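Local structure of Exo-poly-alpha-D-galacturonosidase (Thermotoga maritima, 3JUR) at residues Asn350-Arg361 against Thr384-Leu395; Asp402-Ala413 against Gln423-Gly433. The protein probably hydrolyses the polygalacturonic acid backbone of pectin, as an exo-acting glycoside hydrolase of family 28 from a hyperthermophilic bacterium. All coordinates share one frame; numbering follows the deposited sequence.

Contact 1 (Asn350-Arg361 against Thr384-Leu395); sequences NVSEEVIRINLR and TGGKYAVRIEGL
Asn350-Arg361 and Thr384-Leu395 run alongside each other in parallel register, strands 357-359 and 390-393 lying 4.8 Å apart at their axes and 13° from parallel, while both chains turn a corner together near Val355 and Ala389. Ile356 and Ile358 take Arg391 N and Glu393 N on their carbonyls, and Ile358 N reaches Arg391 O at 2.9 Å. The inward face is apolar: Ile358 lies beside Ile392, pointing the same way, with CD1 against CG1, and Ile356 matches Val390. The other face is charged. Arg391 runs out fully extended, and Arg357 bends at chi2 (81°), so that the two guanidiniums lie flat on each other, centres 3.9 Å apart and planes at 7°; Tyr388 CZ lies toward the rim of the other face of the Arg391 guanidinium. Acidic groups probably offset the two like charges. Glu354 OE2 lies in the guanidinium plane of Arg391, 2.9 Å from NH1, which comes in from above the carboxylate plane of Glu354, and Glu354 OE1 is paired with Arg324 besides a weak bond from Arg357 NH2. Glu393 OE2 takes Arg391 NE at 3.1 Å, and a water bridges Glu393 OE2 and Arg357 NH1. Farther along, Arg361 grips Gly394 O side-on with NE and NH2, the latter at 2.8 Å, while Glu393 CB covers one face of its guanidinium; NH2 is also paired with Glu420. Ahead of the corner, Lys387 NZ forms a salt bridge with Glu353 OE2 at 2.9 Å, on the syn side. Such stacking of like residues at matched positions, aliphatic inside and charged outside, is characteristic of successive coils in the right-handed parallel beta-helix of family 28 hydrolases.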
loop_
_atom_site.group_PDB
_atom_site.type_symbol
_atom_site.label_atom_id
_atom_site.label_comp_id
_atom_site.label_asym_id
_atom_site.label_seq_id
_atom_site.Cartn_x
_atom_site.Cartn_y
_atom_site.Cartn_z
ATOM N N ASN D 350 -12.874 -14.706 5.441
ATOM C CA ASN D 350 -13.006 -14.886 6.895
ATOM C C ASN D 350 -12.294 -16.141 7.429
ATOM O O ASN D 350 -12.864 -16.914 8.208
ATOM C CB ASN D 350 -14.481 -14.841 7.325
ATOM C CG ASN D 350 -15.093 -13.452 7.178
ATOM O OD1 ASN D 350 -14.443 -12.442 7.447
ATOM N ND2 ASN D 350 -16.353 -13.397 6.766
ATOM N N VAL D 351 -11.053 -16.350 6.981
ATOM C CA VAL D 351 -10.186 -17.383 7.552
ATOM C C VAL D 351 -9.918 -17.059 9.035
ATOM O O VAL D 351 -9.661 -15.907 9.375
ATOM C CB VAL D 351 -8.861 -17.502 6.767
ATOM C CG1 VAL D 351 -7.934 -18.528 7.413
ATOM C CG2 VAL D 351 -9.126 -17.866 5.299
ATOM N N SER D 352 -9.996 -18.059 9.915
ATOM C CA SER D 352 -9.830 -17.807 11.364
ATOM C C SER D 352 -8.427 -18.089 11.947
ATOM O O SER D 352 -8.020 -17.430 12.900
ATOM C CB SER D 352 -10.897 -18.537 12.179
ATOM O OG SER D 352 -10.761 -19.937 12.012
ATOM N N GLU D 353 -7.700 -19.054 11.389
ATOM C CA GLU D 353 -6.366 -19.404 11.904
ATOM C C GLU D 353 -5.239 -18.958 10.973
ATOM O O GLU D 353 -4.690 -17.873 11.156
ATOM C CB GLU D 353 -6.260 -20.907 12.217
ATOM C CG GLU D 353 -7.221 -21.376 13.318
ATOM C CD GLU D 353 -6.895 -20.784 14.691
ATOM O OE1 GLU D 353 -5.701 -20.620 15.011
ATOM O OE2 GLU D 353 -7.831 -20.477 15.452
ATOM N N GLU D 354 -4.891 -19.792 9.987
ATOM C CA GLU D 354 -3.838 -19.453 9.033
ATOM C C GLU D 354 -4.352 -19.625 7.621
ATOM O O GLU D 354 -4.963 -20.641 7.315
ATOM C CB GLU D 354 -2.582 -20.326 9.221
ATOM C CG GLU D 354 -1.977 -20.327 10.619
ATOM C CD GLU D 354 -2.423 -21.516 11.469
ATOM O OE1 GLU D 354 -2.929 -22.518 10.911
ATOM O OE2 GLU D 354 -2.244 -21.449 12.702
ATOM N N VAL D 355 -4.100 -18.647 6.756
ATOM C CA VAL D 355 -4.527 -18.754 5.373
ATOM C C VAL D 355 -3.723 -19.852 4.679
ATOM O O VAL D 355 -4.286 -20.725 4.016
ATOM C CB VAL D 355 -4.395 -17.411 4.605
ATOM C CG1 VAL D 355 -4.825 -17.589 3.146
ATOM C CG2 VAL D 355 -5.209 -16.305 5.277
ATOM N N ILE D 356 -2.403 -19.799 4.851
ATOM C CA ILE D 356 -1.477 -20.794 4.313
ATOM C C ILE D 356 -0.634 -21.349 5.471
ATOM O O ILE D 356 0.044 -20.599 6.172
ATOM C CB ILE D 356 -0.565 -20.190 3.214
ATOM C CG1 ILE D 356 -1.403 -19.736 2.005
ATOM C CG2 ILE D 356 0.503 -21.189 2.779
ATOM C CD1 ILE D 356 -0.700 -18.693 1.132
ATOM N N ARG D 357 -0.698 -22.665 5.662
ATOM C CA ARG D 357 -0.005 -23.327 6.747
ATOM C C ARG D 357 0.828 -24.493 6.234
ATOM O O ARG D 357 0.304 -25.397 5.585
ATOM C CB ARG D 357 -1.006 -23.840 7.796
ATOM C CG ARG D 357 -0.356 -24.577 8.970
ATOM C CD ARG D 357 0.183 -23.586 9.970
ATOM N NE ARG D 357 0.929 -24.188 11.075
ATOM C CZ ARG D 357 0.395 -24.691 12.186
ATOM N NH1 ARG D 357 1.189 -25.192 13.121
ATOM N NH2 ARG D 357 -0.918 -24.710 12.368
ATOM N N ILE D 358 2.121 -24.470 6.531
ATOM C CA ILE D 358 2.978 -25.630 6.278
ATOM C C ILE D 358 3.701 -25.961 7.570
ATOM O O ILE D 358 4.427 -25.124 8.122
ATOM C CB ILE D 358 3.977 -25.407 5.118
ATOM C CG1 ILE D 358 3.232 -24.974 3.850
ATOM C CG2 ILE D 358 4.801 -26.691 4.859
ATOM C CD1 ILE D 358 4.138 -24.668 2.666
ATOM N N ASN D 359 3.464 -27.171 8.067
ATOM C CA ASN D 359 3.948 -27.583 9.385
ATOM C C ASN D 359 4.651 -28.939 9.337
ATOM O O ASN D 359 4.036 -29.957 8.961
ATOM C CB ASN D 359 2.776 -27.622 10.375
ATOM C CG ASN D 359 3.215 -27.921 11.800
ATOM O OD1 ASN D 359 4.404 -27.848 12.134
ATOM N ND2 ASN D 359 2.252 -28.263 12.651
ATOM N N LEU D 360 5.934 -28.952 9.704
ATOM C CA LEU D 360 6.692 -30.205 9.733
ATOM C C LEU D 360 6.878 -30.728 11.156
ATOM O O LEU D 360 7.712 -31.603 11.394
ATOM C CB LEU D 360 8.040 -30.073 9.012
ATOM C CG LEU D 360 8.075 -30.268 7.496
ATOM C CD1 LEU D 360 7.303 -29.179 6.747
ATOM C CD2 LEU D 360 9.525 -30.342 7.016
ATOM N N ARG D 361 6.080 -30.199 12.084
ATOM C CA ARG D 361 6.122 -30.601 13.493
ATOM C C ARG D 361 4.766 -31.111 13.982
ATOM O O ARG D 361 4.420 -30.936 15.149
ATOM C CB ARG D 361 6.561 -29.434 14.375
ATOM C CG ARG D 361 7.973 -28.963 14.139
ATOM C CD ARG D 361 8.108 -27.530 14.580
ATOM N NE ARG D 361 9.071 -26.812 13.751
ATOM C CZ ARG D 361 9.392 -25.531 13.904
ATOM N NH1 ARG D 361 8.822 -24.807 14.863
ATOM N NH2 ARG D 361 10.290 -24.975 13.097
ATOM N N THR D 384 -8.977 -13.189 2.973
ATOM C CA THR D 384 -9.379 -12.260 3.984
ATOM C C THR D 384 -9.289 -12.976 5.342
ATOM O O THR D 384 -9.648 -14.140 5.448
ATOM C CB THR D 384 -10.793 -11.731 3.610
ATOM O OG1 THR D 384 -10.678 -10.386 3.113
ATOM C CG2 THR D 384 -11.735 -11.763 4.748
ATOM N N GLY D 385 -8.738 -12.291 6.346
ATOM C CA GLY D 385 -8.751 -12.765 7.732
ATOM C C GLY D 385 -7.604 -13.654 8.178
ATOM O O GLY D 385 -6.824 -14.134 7.364
ATOM N N GLY D 386 -7.501 -13.867 9.489
ATOM C CA GLY D 386 -6.554 -14.841 10.033
ATOM C C GLY D 386 -5.632 -14.319 11.122
ATOM O O GLY D 386 -5.343 -13.128 11.196
ATOM N N LYS D 387 -5.178 -15.231 11.974
ATOM C CA LYS D 387 -4.073 -14.947 12.888
ATOM C C LYS D 387 -2.781 -14.851 12.082
ATOM O O LYS D 387 -1.923 -14.020 12.388
ATOM C CB LYS D 387 -3.972 -16.028 13.978
ATOM C CG LYS D 387 -5.098 -15.946 14.994
ATOM C CD LYS D 387 -5.369 -17.265 15.716
ATOM C CE LYS D 387 -6.677 -17.159 16.508
ATOM N NZ LYS D 387 -7.016 -18.413 17.246
ATOM N N TYR D 388 -2.668 -15.699 11.056
ATOM C CA TYR D 388 -1.521 -15.721 10.138
ATOM C C TYR D 388 -1.965 -15.734 8.680
ATOM O O TYR D 388 -2.906 -16.442 8.321
ATOM C CB TYR D 388 -0.670 -16.971 10.367
ATOM C CG TYR D 388 -0.036 -17.052 11.733
ATOM C CD1 TYR D 388 1.296 -16.682 11.924
ATOM C CD2 TYR D 388 -0.772 -17.499 12.836
ATOM C CE1 TYR D 388 1.883 -16.760 13.184
ATOM C CE2 TYR D 388 -0.197 -17.584 14.102
ATOM C CZ TYR D 388 1.127 -17.215 14.267
ATOM O OH TYR D 388 1.684 -17.294 15.515
ATOM N N ALA D 389 -1.293 -14.955 7.840
ATOM C CA ALA D 389 -1.467 -15.114 6.398
ATOM C C ALA D 389 -0.627 -16.306 5.948
ATOM O O ALA D 389 -1.135 -17.234 5.310
ATOM C CB ALA D 389 -1.053 -13.828 5.646
ATOM N N VAL D 390 0.657 -16.277 6.289
ATOM C CA VAL D 390 1.591 -17.343 5.917
ATOM C C VAL D 390 2.374 -17.816 7.153
ATOM O O VAL D 390 3.092 -17.035 7.790
ATOM C CB VAL D 390 2.578 -16.894 4.814
ATOM C CG1 VAL D 390 3.515 -18.035 4.430
ATOM C CG2 VAL D 390 1.844 -16.387 3.580
ATOM N N ARG D 391 2.210 -19.093 7.490
ATOM C CA ARG D 391 2.921 -19.712 8.594
ATOM C C ARG D 391 3.599 -20.984 8.082
ATOM O O ARG D 391 2.927 -21.970 7.762
ATOM C CB ARG D 391 1.946 -20.021 9.730
ATOM C CG ARG D 391 2.598 -20.520 11.016
ATOM C CD ARG D 391 1.532 -20.863 12.045
ATOM N NE ARG D 391 2.115 -21.361 13.283
ATOM C CZ ARG D 391 1.426 -21.672 14.382
ATOM N NH1 ARG D 391 0.100 -21.558 14.419
ATOM N NH2 ARG D 391 2.075 -22.109 15.452
ATOM N N ILE D 392 4.930 -20.939 7.967
ATOM C CA ILE D 392 5.695 -22.045 7.376
ATOM C C ILE D 392 6.801 -22.468 8.329
ATOM O O ILE D 392 7.690 -21.682 8.651
ATOM C CB ILE D 392 6.276 -21.682 5.971
ATOM C CG1 ILE D 392 5.139 -21.435 4.977
ATOM C CG2 ILE D 392 7.236 -22.795 5.459
ATOM C CD1 ILE D 392 5.566 -20.734 3.688
ATOM N N GLU D 393 6.718 -23.704 8.808
ATOM C CA GLU D 393 7.691 -24.201 9.776
ATOM C C GLU D 393 8.299 -25.545 9.374
ATOM O O GLU D 393 7.628 -26.594 9.383
ATOM C CB GLU D 393 7.073 -24.238 11.181
ATOM C CG GLU D 393 6.785 -22.835 11.711
ATOM C CD GLU D 393 5.845 -22.799 12.908
ATOM O OE1 GLU D 393 6.326 -22.463 14.017
ATOM O OE2 GLU D 393 4.637 -23.089 12.750
ATOM N N GLY D 394 9.569 -25.489 8.994
ATOM C CA GLY D 394 10.350 -26.680 8.676
ATOM C C GLY D 394 11.178 -27.140 9.865
ATOM O O GLY D 394 10.900 -26.777 11.009
ATOM N N LEU D 395 12.194 -27.948 9.593
ATOM C CA LEU D 395 13.115 -28.418 10.636
ATOM C C LEU D 395 14.537 -27.960 10.329
ATOM O O LEU D 395 14.870 -27.718 9.173
ATOM C CB LEU D 395 13.042 -29.948 10.770
ATOM C CG LEU D 395 11.633 -30.549 10.896
ATOM C CD1 LEU D 395 11.633 -32.047 10.592
ATOM C CD2 LEU D 395 11.026 -30.259 12.268
HETATM O O HOH W 1 3.446 -24.227 10.824
HETATM O O HOH W 2 4.185 -25.593 13.541
#

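Contact 2 (Asp402-Ala413 against Gln423-Gly433); sequences DILISDTIIEGA and QLGMENVIMNG
Two successive coils of the parallel beta-helix meet where Asp402-Ala413 lies against Gln423-Gly433, both chains bending at Asp407 and Glu427-Asn428. Before the bend, Gly425 N bonds to Ile403 O at 2.8 Å and Gly425 O accepts from Ile405 N; after it, Ile430 N and O pair with Thr408 O and Ile410 N. Inside, Met426 curls at chi3 (83°) to bring CE within 3.7 Å of Ile405 CG2, while Leu424 CD1 touches Ile405 CD1. Met431 lies along Ile410, CE to CD1 at 3.6 Å. At the outer corner Asn428 ND2 reaches Asp407 OD1 at 3.0 Å, the side chains crossing at about a right angle; the oxygen is approached from above the carboxylate plane, and Asn428 OD1 is held by Arg435. At the first end Gln423 OE1 receives Asp402 N in its carbonyl plane, on a lone pair. At the other, Asn432 OD1 accepts Ala413 N at 3.0 Å. Glu411 folds back at chi2 (-63°), and OE2 uses its syn lone pair for Gly433 N at 2.9 Å, while OE1 forms a salt bridge with Arg435 of the second subunit. With an alanine in place of Glu411, Gly433 N and Arg435 of the second subunit would probably lose their shared carboxylate, weakening the join between subunits. Strand 372-379 flanks the 402-406 side, strand 438-442 pairs antiparallel with 422-426 on the far side, and across the interior Ile405 rests on Val390 of strand 388-393.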
loop_
_atom_site.group_PDB
_atom_site.type_symbol
_atom_site.label_atom_id
_atom_site.label_comp_id
_atom_site.label_asym_id
_atom_site.label_seq_id
_atom_site.Cartn_x
_atom_site.Cartn_y
_atom_site.Cartn_z
ATOM N N ASP D 402 11.325 -24.139 -1.818
ATOM C CA ASP D 402 10.652 -23.768 -3.070
ATOM C C ASP D 402 9.148 -23.507 -2.901
ATOM O O ASP D 402 8.309 -24.096 -3.588
ATOM C CB ASP D 402 10.916 -24.846 -4.144
ATOM C CG ASP D 402 10.528 -24.395 -5.546
ATOM O OD1 ASP D 402 10.685 -23.191 -5.874
ATOM O OD2 ASP D 402 10.068 -25.259 -6.331
ATOM N N ILE D 403 8.813 -22.617 -1.974
ATOM C CA ILE D 403 7.444 -22.167 -1.811
ATOM C C ILE D 403 7.322 -20.828 -2.518
ATOM O O ILE D 403 8.086 -19.896 -2.228
ATOM C CB ILE D 403 7.020 -22.022 -0.314
ATOM C CG1 ILE D 403 7.406 -23.261 0.510
ATOM C CG2 ILE D 403 5.520 -21.718 -0.207
ATOM C CD1 ILE D 403 6.788 -24.602 0.042
ATOM N N LEU D 404 6.372 -20.739 -3.446
ATOM C CA LEU D 404 6.160 -19.520 -4.224
ATOM C C LEU D 404 4.708 -19.058 -4.139
ATOM O O LEU D 404 3.776 -19.834 -4.404
ATOM C CB LEU D 404 6.593 -19.717 -5.687
ATOM C CG LEU D 404 6.509 -18.515 -6.640
ATOM C CD1 LEU D 404 7.454 -17.398 -6.219
ATOM C CD2 LEU D 404 6.782 -18.927 -8.096
ATOM N N ILE D 405 4.534 -17.800 -3.735
ATOM C CA ILE D 405 3.234 -17.144 -3.682
ATOM C C ILE D 405 3.275 -15.934 -4.619
ATOM O O ILE D 405 4.139 -15.063 -4.488
ATOM C CB ILE D 405 2.874 -16.712 -2.238
ATOM C CG1 ILE D 405 2.924 -17.924 -1.302
ATOM C CG2 ILE D 405 1.497 -16.051 -2.200
ATOM C CD1 ILE D 405 2.859 -17.592 0.169
ATOM N N SER D 406 2.354 -15.885 -5.580
ATOM C CA SER D 406 2.379 -14.817 -6.569
ATOM C C SER D 406 0.993 -14.323 -6.958
ATOM O O SER D 406 -0.000 -15.053 -6.823
ATOM C CB SER D 406 3.170 -15.250 -7.799
ATOM O OG SER D 406 2.634 -16.450 -8.311
ATOM N N ASP D 407 0.940 -13.076 -7.429
ATOM C CA ASP D 407 -0.313 -12.439 -7.855
ATOM C C ASP D 407 -1.413 -12.617 -6.802
ATOM O O ASP D 407 -2.542 -12.984 -7.125
ATOM C CB ASP D 407 -0.774 -13.008 -9.202
ATOM C CG ASP D 407 0.284 -12.888 -10.289
ATOM O OD1 ASP D 407 1.166 -12.002 -10.195
ATOM O OD2 ASP D 407 0.220 -13.676 -11.258
ATOM N N THR D 408 -1.063 -12.369 -5.544
ATOM C CA THR D 408 -1.903 -12.752 -4.411
ATOM C C THR D 408 -2.130 -11.573 -3.461
ATOM O O THR D 408 -1.220 -10.771 -3.222
ATOM C CB THR D 408 -1.288 -13.988 -3.686
ATOM O OG1 THR D 408 -1.488 -15.151 -4.501
ATOM C CG2 THR D 408 -1.902 -14.228 -2.299
ATOM N N ILE D 409 -3.353 -11.473 -2.946
ATOM C CA ILE D 409 -3.743 -10.437 -2.001
ATOM C C ILE D 409 -4.299 -11.113 -0.753
ATOM O O ILE D 409 -5.251 -11.889 -0.842
ATOM C CB ILE D 409 -4.822 -9.484 -2.588
ATOM C CG1 ILE D 409 -4.360 -8.895 -3.928
ATOM C CG2 ILE D 409 -5.155 -8.348 -1.588
ATOM C CD1 ILE D 409 -5.452 -8.213 -4.740
ATOM N N ILE D 410 -3.702 -10.819 0.402
ATOM C CA ILE D 410 -4.226 -11.291 1.693
ATOM C C ILE D 410 -4.396 -10.094 2.627
ATOM O O ILE D 410 -3.437 -9.364 2.894
ATOM C CB ILE D 410 -3.325 -12.375 2.354
ATOM C CG1 ILE D 410 -3.115 -13.561 1.407
ATOM C CG2 ILE D 410 -3.932 -12.845 3.692
ATOM C CD1 ILE D 410 -2.035 -14.515 1.843
ATOM N N GLU D 411 -5.617 -9.887 3.106
ATOM C CA GLU D 411 -5.920 -8.737 3.948
ATOM C C GLU D 411 -6.499 -9.126 5.298
ATOM O O GLU D 411 -7.269 -10.076 5.398
ATOM C CB GLU D 411 -6.895 -7.795 3.229
ATOM C CG GLU D 411 -6.248 -7.001 2.094
ATOM C CD GLU D 411 -5.150 -6.064 2.585
ATOM O OE1 GLU D 411 -5.311 -5.505 3.699
ATOM O OE2 GLU D 411 -4.135 -5.893 1.866
ATOM N N GLY D 412 -6.122 -8.378 6.330
ATOM C CA GLY D 412 -6.709 -8.541 7.660
ATOM C C GLY D 412 -6.187 -9.729 8.443
ATOM O O GLY D 412 -6.855 -10.210 9.353
ATOM N N ALA D 413 -5.005 -10.220 8.083
ATOM C CA ALA D 413 -4.329 -11.225 8.888
ATOM C C ALA D 413 -3.472 -10.505 9.929
ATOM O O ALA D 413 -2.858 -9.486 9.629
ATOM C CB ALA D 413 -3.480 -12.126 8.018
ATOM N N GLN D 423 12.234 -21.667 2.856
ATOM C CA GLN D 423 12.644 -20.837 1.739
ATOM C C GLN D 423 11.346 -20.335 1.103
ATOM O O GLN D 423 10.579 -21.120 0.554
ATOM C CB GLN D 423 13.467 -21.686 0.762
ATOM C CG GLN D 423 14.078 -20.943 -0.430
ATOM C CD GLN D 423 14.597 -21.899 -1.500
ATOM O OE1 GLN D 423 13.962 -22.914 -1.801
ATOM N NE2 GLN D 423 15.754 -21.578 -2.079
ATOM N N LEU D 424 11.078 -19.036 1.221
ATOM C CA LEU D 424 9.821 -18.472 0.731
ATOM C C LEU D 424 10.072 -17.400 -0.325
ATOM O O LEU D 424 10.872 -16.476 -0.120
ATOM C CB LEU D 424 8.981 -17.905 1.897
ATOM C CG LEU D 424 7.659 -17.170 1.629
ATOM C CD1 LEU D 424 6.612 -18.085 1.006
ATOM C CD2 LEU D 424 7.110 -16.518 2.920
ATOM N N GLY D 425 9.389 -17.544 -1.457
ATOM C CA GLY D 425 9.366 -16.511 -2.480
ATOM C C GLY D 425 7.971 -15.955 -2.694
ATOM O O GLY D 425 6.975 -16.703 -2.700
ATOM N N MET D 426 7.901 -14.636 -2.851
ATOM C CA MET D 426 6.654 -13.943 -3.184
ATOM C C MET D 426 6.908 -12.971 -4.337
ATOM O O MET D 426 7.919 -12.261 -4.348
ATOM C CB MET D 426 6.086 -13.207 -1.967
ATOM C CG MET D 426 5.908 -14.096 -0.728
ATOM S SD MET D 426 4.921 -13.368 0.596
ATOM C CE MET D 426 3.275 -13.752 0.032
ATOM N N GLU D 427 6.010 -12.973 -5.319
ATOM C CA GLU D 427 6.114 -12.084 -6.472
ATOM C C GLU D 427 4.766 -11.408 -6.724
ATOM O O GLU D 427 3.756 -12.086 -6.824
ATOM C CB GLU D 427 6.589 -12.857 -7.709
ATOM C CG GLU D 427 7.986 -13.467 -7.549
ATOM C CD GLU D 427 8.568 -14.037 -8.839
ATOM O OE1 GLU D 427 7.933 -13.907 -9.912
ATOM O OE2 GLU D 427 9.676 -14.620 -8.771
ATOM N N ASN D 428 4.758 -10.074 -6.811
ATOM C CA ASN D 428 3.520 -9.302 -6.989
ATOM C C ASN D 428 2.431 -9.673 -5.953
ATOM O O ASN D 428 1.347 -10.169 -6.307
ATOM C CB ASN D 428 3.002 -9.420 -8.444
ATOM C CG ASN D 428 1.761 -8.569 -8.703
ATOM O OD1 ASN D 428 1.658 -7.444 -8.208
ATOM N ND2 ASN D 428 0.806 -9.107 -9.481
ATOM N N VAL D 429 2.742 -9.448 -4.673
ATOM C CA VAL D 429 1.809 -9.753 -3.573
ATOM C C VAL D 429 1.451 -8.513 -2.762
ATOM O O VAL D 429 2.270 -7.608 -2.584
ATOM C CB VAL D 429 2.345 -10.833 -2.581
ATOM C CG1 VAL D 429 2.514 -12.184 -3.263
ATOM C CG2 VAL D 429 3.655 -10.370 -1.940
ATOM N N ILE D 430 0.212 -8.481 -2.284
ATOM C CA ILE D 430 -0.228 -7.473 -1.336
ATOM C C ILE D 430 -0.582 -8.222 -0.057
ATOM O O ILE D 430 -1.370 -9.172 -0.078
ATOM C CB ILE D 430 -1.428 -6.639 -1.874
ATOM C CG1 ILE D 430 -1.061 -5.958 -3.204
ATOM C CG2 ILE D 430 -1.889 -5.613 -0.827
ATOM C CD1 ILE D 430 -2.204 -5.181 -3.896
ATOM N N MET D 431 0.030 -7.808 1.047
ATOM C CA MET D 431 -0.171 -8.450 2.343
ATOM C C MET D 431 -0.468 -7.396 3.378
ATOM O O MET D 431 0.401 -6.586 3.684
ATOM C CB MET D 431 1.084 -9.211 2.770
ATOM C CG MET D 431 1.248 -10.541 2.113
ATOM S SD MET D 431 2.044 -11.701 3.247
ATOM C CE MET D 431 1.245 -13.177 2.665
ATOM N N ASN D 432 -1.689 -7.411 3.914
ATOM C CA ASN D 432 -2.158 -6.388 4.860
ATOM C C ASN D 432 -1.686 -4.979 4.480
ATOM O O ASN D 432 -1.105 -4.263 5.299
ATOM C CB ASN D 432 -1.740 -6.727 6.306
ATOM C CG ASN D 432 -2.163 -8.132 6.733
ATOM O OD1 ASN D 432 -3.208 -8.646 6.324
ATOM N ND2 ASN D 432 -1.327 -8.770 7.541
ATOM N N GLY D 433 -1.913 -4.597 3.222
ATOM C CA GLY D 433 -1.593 -3.244 2.772
ATOM C C GLY D 433 -0.194 -3.009 2.225
ATOM O O GLY D 433 0.043 -1.995 1.566
#

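How the contacts relate
From the N terminus, Asn350-Arg361 comes first and the chain makes one coil, through strands 372-379 and 382-384, before Thr384-Leu395 closes contact 1. It then passes directly into strand 400-406, where contact 2 opens, and a shorter circuit through strand 415-419 brings Gln423-Gly433 back against Asp402-Ala413. The contacts are thus in series, neither nested nor crossed, their centres 12 Å apart. They occupy different faces of the beta-helix but meet inside it: Met431 CE packs on Val390 CG2 at 3.4 Å, and Ala389 CB on Ile410 CG2. Together they join consecutive coils toward the C-terminal end, and both touch the second subunit.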